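Local coordinates for protein fructose-bisphosphate aldolase class I (Thermoproteus tenax, PDB 1W8S) that belongs to the DeoC/LacD family of class I aldolases, enzymes built on a TIM-barrel fold, at residues L4-F8 with D138-V142; L47-R51 with Y68-V73. The protein carries 2 engineered substitutions. One frame throughout, in Å; residues are numbered along the deposited sequence.

Contact 1. Residues L4-F8 with D138-V142; sequences LTEKF and DLPLV
Pro-140 lies under the first turn of helix 4-12, its ring overlapping the backbone there and the CB of Phe-8. Pro-140 CG packs 3.4 Å from Leu-4 O, the carbonyl that accepts the helix bond from Phe-8 N. Pro-140 CB sits 3.9 Å from Phe-8 CB and also near the edge of the Phe-8 ring. With its ring carbon anti to the backbone N (chi1 -174°), Phe-8 reaches past the proline, and its CE1 meets Val-142 CG2 at 3.6 Å. At the CD end of the same ring, Leu-4 CD2 touches Pro-140 CD at 4.1 Å and comes close to the Asp-138 carboxylate.

The polar part lies at Asp-138. The extended chain of Lys-7 crosses the proline ring at about a right angle and carries NZ to Asp-138 O, 2.6 Å away. NZ meets the oxygen nearly end-on, with a C=O...N angle of 170°. NZ also forms a weak, long salt bridge with Asp-138 OD2. Asp-138 follows the last turn of helix 120-137, with positive phi, in a Schellman motif, so Lys-7 probably also offsets some of the negative potential at that C-terminus. Leu-141 N bonds to Asp-174, and Thr-5 packs on Lys-67 of the second subunit. The arrangement is an N-terminal helix laid over the start of barrel strand 141-145, at the N-terminal ends of the parallel strands of a TIM barrel.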
loop_
_atom_site.group_PDB
_atom_site.type_symbol
_atom_site.label_atom_id
_atom_site.label_comp_id
_atom_site.label_asym_id
_atom_site.label_seq_id
_atom_site.Cartn_x
_atom_site.Cartn_y
_atom_site.Cartn_z
ATOM N N LEU E 4 -0.540 -5.837 -31.483
ATOM C CA LEU E 4 -1.606 -4.917 -31.158
ATOM C C LEU E 4 -1.445 -3.511 -31.751
ATOM O O LEU E 4 -2.413 -2.779 -31.844
ATOM C CB LEU E 4 -1.783 -4.858 -29.642
ATOM C CG LEU E 4 -2.456 -6.123 -29.125
ATOM C CD1 LEU E 4 -2.407 -6.128 -27.594
ATOM C CD2 LEU E 4 -3.890 -6.232 -29.626
ATOM N N THR E 5 -0.234 -3.137 -32.125
ATOM C CA THR E 5 -0.018 -1.927 -32.893
ATOM C C THR E 5 -0.728 -2.068 -34.243
ATOM O O THR E 5 -1.480 -1.191 -34.657
ATOM C CB THR E 5 1.465 -1.701 -33.099
ATOM O OG1 THR E 5 2.087 -1.406 -31.850
ATOM C CG2 THR E 5 1.716 -0.475 -33.994
ATOM N N GLU E 6 -0.559 -3.215 -34.891
ATOM C CA GLU E 6 -1.236 -3.443 -36.171
ATOM C C GLU E 6 -2.756 -3.402 -36.016
ATOM O O GLU E 6 -3.422 -2.878 -36.878
ATOM C CB GLU E 6 -0.771 -4.752 -36.835
ATOM C CG GLU E 6 0.696 -4.718 -37.263
ATOM C CD GLU E 6 1.174 -6.035 -37.872
ATOM O OE1 GLU E 6 0.549 -7.104 -37.621
ATOM O OE2 GLU E 6 2.181 -5.999 -38.616
ATOM N N LYS E 7 -3.291 -3.913 -34.912
ATOM C CA LYS E 7 -4.726 -3.846 -34.653
ATOM C C LYS E 7 -5.181 -2.403 -34.435
ATOM O O LYS E 7 -6.232 -1.989 -34.946
ATOM C CB LYS E 7 -5.082 -4.680 -33.423
ATOM C CG LYS E 7 -6.549 -4.749 -33.107
ATOM C CD LYS E 7 -6.844 -5.822 -32.071
ATOM C CE LYS E 7 -8.283 -6.248 -32.113
ATOM N NZ LYS E 7 -8.769 -6.730 -30.773
ATOM N N PHE E 8 -4.388 -1.652 -33.661
ATOM C CA PHE E 8 -4.626 -0.235 -33.451
ATOM C C PHE E 8 -4.708 0.533 -34.785
ATOM O O PHE E 8 -5.652 1.272 -35.018
ATOM C CB PHE E 8 -3.558 0.382 -32.579
ATOM C CG PHE E 8 -3.848 1.806 -32.236
ATOM C CD1 PHE E 8 -4.728 2.124 -31.204
ATOM C CD2 PHE E 8 -3.318 2.831 -33.021
ATOM C CE1 PHE E 8 -5.040 3.460 -30.935
ATOM C CE2 PHE E 8 -3.632 4.159 -32.758
ATOM C CZ PHE E 8 -4.484 4.473 -31.721
ATOM N N ASP E 138 -6.611 -8.718 -25.792
ATOM C CA ASP E 138 -6.258 -8.279 -27.167
ATOM C C ASP E 138 -6.849 -6.892 -27.473
ATOM O O ASP E 138 -7.462 -6.694 -28.520
ATOM C CB ASP E 138 -6.748 -9.336 -28.181
ATOM C CG ASP E 138 -5.924 -9.361 -29.468
ATOM O OD1 ASP E 138 -4.667 -9.387 -29.421
ATOM O OD2 ASP E 138 -6.472 -9.352 -30.578
ATOM N N LEU E 139 -6.690 -5.958 -26.537
ATOM C CA LEU E 139 -7.057 -4.550 -26.709
ATOM C C LEU E 139 -5.761 -3.746 -26.747
ATOM O O LEU E 139 -5.001 -3.820 -25.786
ATOM C CB LEU E 139 -7.892 -4.092 -25.512
ATOM C CG LEU E 139 -9.260 -3.492 -25.787
ATOM C CD1 LEU E 139 -10.040 -4.328 -26.761
ATOM C CD2 LEU E 139 -10.024 -3.276 -24.511
ATOM N N PRO E 140 -5.480 -2.990 -27.821
ATOM C CA PRO E 140 -4.295 -2.127 -27.848
ATOM C C PRO E 140 -4.245 -1.141 -26.692
ATOM O O PRO E 140 -5.263 -0.633 -26.313
ATOM C CB PRO E 140 -4.439 -1.375 -29.166
ATOM C CG PRO E 140 -5.287 -2.266 -30.006
ATOM C CD PRO E 140 -6.249 -2.901 -29.075
ATOM N N LEU E 141 -3.046 -0.917 -26.147
ATOM C CA LEU E 141 -2.790 0.039 -25.094
ATOM C C LEU E 141 -2.187 1.301 -25.653
ATOM O O LEU E 141 -1.132 1.249 -26.297
ATOM C CB LEU E 141 -1.825 -0.585 -24.092
ATOM C CG LEU E 141 -1.294 0.293 -22.976
ATOM C CD1 LEU E 141 -2.426 0.732 -22.086
ATOM C CD2 LEU E 141 -0.187 -0.480 -22.230
ATOM N N VAL E 142 -2.858 2.423 -25.406
ATOM C CA VAL E 142 -2.350 3.753 -25.743
ATOM C C VAL E 142 -1.838 4.365 -24.455
ATOM O O VAL E 142 -2.623 4.558 -23.506
ATOM C CB VAL E 142 -3.439 4.672 -26.356
ATOM C CG1 VAL E 142 -2.789 6.023 -26.848
ATOM C CG2 VAL E 142 -4.196 3.968 -27.437
#

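Contact 2. Residues L47-R51 with Y68-V73; sequences LRLAR and YYDGSV
An Asx turn in the loop between helix 62-68 and strand 75-81 receives one side of helix 43-53. Leu-47 is the main apolar contact. Its CD1 lies 3.5 Å from Tyr-68 O and also touches the Asp-70 carboxylate, which comes from the opposite direction. Its CD2 meets the edge of the Tyr-69 ring, 4.3 Å from CD1 of that ring. Leu-47 also packs on Phe-60 of strand 57-60.

The turn is held by Asp-70 OD1, which accepts two bonds from Ser-72. Ser-72 OG donates at 2.7 Å from the syn side, 22° out of the carboxylate plane. Ser-72 N donates from well above that plane. Ser-72 OG sits between its backbone N and carbonyl carbon (chi1 64°), a position from which it reaches back to Asp-70. Gly-71, with positive phi, forms the bend, and its N lies over the centre of one face of the Tyr-69 ring. Tyr-69 OH donates to Val-73 O at 2.7 Å from above the carbonyl plane, closing the loop around the glycine.

Both helices belong to the TIM barrel, and the loop leads from helix 62-68 into the next parallel strand. Val-73 CG2 fits against the helix, 4.2 Å from Ala-50 CB and 3.8 Å from Arg-51 CG. The Arg-51 chain bends at chi3, and its CD packs on Ser-72 CB at 3.8 Å. A water accepts from Arg-51 NE in the guanidinium plane and donates to Ser-72 OG, bridging helix and loop. Away from Leu-47, the Tyr-68 hydroxyl bonds to Lys-196 N of the third subunit, and its ring makes a cation-pi contact with that lysine.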
loop_
_atom_site.group_PDB
_atom_site.type_symbol
_atom_site.label_atom_id
_atom_site.label_comp_id
_atom_site.label_asym_id
_atom_site.label_seq_id
_atom_site.Cartn_x
_atom_site.Cartn_y
_atom_site.Cartn_z
ATOM N N LEU E 47 -20.133 12.644 -29.928
ATOM C CA LEU E 47 -20.224 11.493 -30.832
ATOM C C LEU E 47 -20.661 11.882 -32.241
ATOM O O LEU E 47 -20.122 11.378 -33.227
ATOM C CB LEU E 47 -21.189 10.442 -30.266
ATOM C CG LEU E 47 -20.652 9.632 -29.096
ATOM C CD1 LEU E 47 -21.782 8.928 -28.415
ATOM C CD2 LEU E 47 -19.607 8.606 -29.545
ATOM N N ARG E 48 -21.644 12.770 -32.341
ATOM C CA ARG E 48 -22.148 13.208 -33.640
ATOM C C ARG E 48 -21.058 13.954 -34.389
ATOM O O ARG E 48 -20.894 13.797 -35.596
ATOM C CB ARG E 48 -23.356 14.133 -33.475
ATOM C CG ARG E 48 -24.685 13.437 -33.171
ATOM C CD ARG E 48 -25.918 14.307 -33.494
ATOM N NE ARG E 48 -25.815 15.640 -32.880
ATOM C CZ ARG E 48 -26.149 15.939 -31.619
ATOM N NH1 ARG E 48 -26.632 15.014 -30.790
ATOM N NH2 ARG E 48 -25.990 17.181 -31.178
ATOM N N LEU E 49 -20.323 14.780 -33.657
ATOM C CA LEU E 49 -19.187 15.517 -34.186
ATOM C C LEU E 49 -18.094 14.591 -34.745
ATOM O O LEU E 49 -17.637 14.786 -35.859
ATOM C CB LEU E 49 -18.637 16.402 -33.072
ATOM C CG LEU E 49 -17.576 17.428 -33.430
ATOM C CD1 LEU E 49 -18.070 18.400 -34.527
ATOM C CD2 LEU E 49 -17.166 18.195 -32.169
ATOM N N ALA E 50 -17.685 13.577 -33.979
ATOM C CA ALA E 50 -16.673 12.622 -34.451
ATOM C C ALA E 50 -17.124 11.870 -35.690
ATOM O O ALA E 50 -16.362 11.689 -36.600
ATOM C CB ALA E 50 -16.275 11.621 -33.336
ATOM N N ARG E 51 -18.383 11.446 -35.706
ATOM C CA ARG E 51 -19.001 10.825 -36.875
ATOM C C ARG E 51 -19.019 11.770 -38.085
ATOM O O ARG E 51 -18.431 11.490 -39.137
ATOM C CB ARG E 51 -20.454 10.468 -36.533
ATOM C CG ARG E 51 -20.786 8.978 -36.414
ATOM C CD ARG E 51 -22.313 8.650 -36.191
ATOM N NE ARG E 51 -23.225 9.808 -36.014
ATOM C CZ ARG E 51 -23.676 10.605 -37.003
ATOM N NH1 ARG E 51 -23.279 10.418 -38.259
ATOM N NH2 ARG E 51 -24.518 11.613 -36.739
ATOM N N TYR E 68 -23.354 6.773 -22.462
ATOM C CA TYR E 68 -23.520 7.398 -23.783
ATOM C C TYR E 68 -22.998 6.643 -25.005
ATOM O O TYR E 68 -23.483 6.879 -26.115
ATOM C CB TYR E 68 -22.855 8.783 -23.789
ATOM C CG TYR E 68 -23.536 9.781 -22.881
ATOM C CD1 TYR E 68 -24.609 10.549 -23.333
ATOM C CD2 TYR E 68 -23.125 9.944 -21.576
ATOM C CE1 TYR E 68 -25.230 11.453 -22.499
ATOM C CE2 TYR E 68 -23.745 10.841 -20.748
ATOM C CZ TYR E 68 -24.791 11.591 -21.211
ATOM O OH TYR E 68 -25.398 12.489 -20.378
ATOM N N TYR E 69 -21.995 5.783 -24.833
ATOM C CA TYR E 69 -21.375 5.158 -25.991
ATOM C C TYR E 69 -22.374 4.285 -26.694
ATOM O O TYR E 69 -23.074 3.506 -26.054
ATOM C CB TYR E 69 -20.159 4.322 -25.638
ATOM C CG TYR E 69 -19.464 3.816 -26.874
ATOM C CD1 TYR E 69 -18.982 4.708 -27.845
ATOM C CD2 TYR E 69 -19.308 2.455 -27.098
ATOM C CE1 TYR E 69 -18.328 4.259 -28.982
ATOM C CE2 TYR E 69 -18.680 1.987 -28.241
ATOM C CZ TYR E 69 -18.169 2.872 -29.172
ATOM O OH TYR E 69 -17.543 2.335 -30.278
ATOM N N ASP E 70 -22.441 4.461 -28.007
ATOM C CA ASP E 70 -23.490 3.887 -28.864
ATOM C C ASP E 70 -22.907 3.069 -30.029
ATOM O O ASP E 70 -23.621 2.710 -30.978
ATOM C CB ASP E 70 -24.404 5.014 -29.381
ATOM C CG ASP E 70 -23.697 5.962 -30.349
ATOM O OD1 ASP E 70 -22.456 5.869 -30.586
ATOM O OD2 ASP E 70 -24.325 6.862 -30.917
ATOM N N GLY E 71 -21.609 2.795 -29.980
ATOM C CA GLY E 71 -20.965 1.957 -30.985
ATOM C C GLY E 71 -20.654 2.601 -32.335
ATOM O O GLY E 71 -20.125 1.927 -33.213
ATOM N N SER E 72 -20.893 3.901 -32.480
ATOM C CA SER E 72 -20.897 4.556 -33.788
ATOM C C SER E 72 -19.518 4.994 -34.319
ATOM O O SER E 72 -19.355 5.231 -35.514
ATOM C CB SER E 72 -21.840 5.755 -33.754
ATOM O OG SER E 72 -21.378 6.752 -32.842
ATOM N N VAL E 73 -18.560 5.128 -33.418
ATOM C CA VAL E 73 -17.178 5.473 -33.725
ATOM C C VAL E 73 -16.333 4.629 -32.758
ATOM O O VAL E 73 -16.707 4.499 -31.607
ATOM C CB VAL E 73 -16.954 6.974 -33.424
ATOM C CG1 VAL E 73 -15.531 7.363 -33.607
ATOM C CG2 VAL E 73 -17.799 7.809 -34.367
HETATM O O HOH W 1 -23.370 9.072 -32.975
#

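Contact 2 is nested along the chain inside the loop closed by contact 1. Their centres are 20 Å apart, and the two do not touch. Both are partly buried, and in each the charged residues are the more exposed ones. Contact 1 joins the N-terminal helix to the start of a barrel strand; contact 2 joins a barrel helix to the loop before another strand. Their polar chemistry differs. In contact 1 a lysine bonds directly across to the residue that follows a helix. In contact 2 the direct side-chain bonds lie within the loop, and a water makes the polar bridge to the helix. Each touches a different neighbouring subunit.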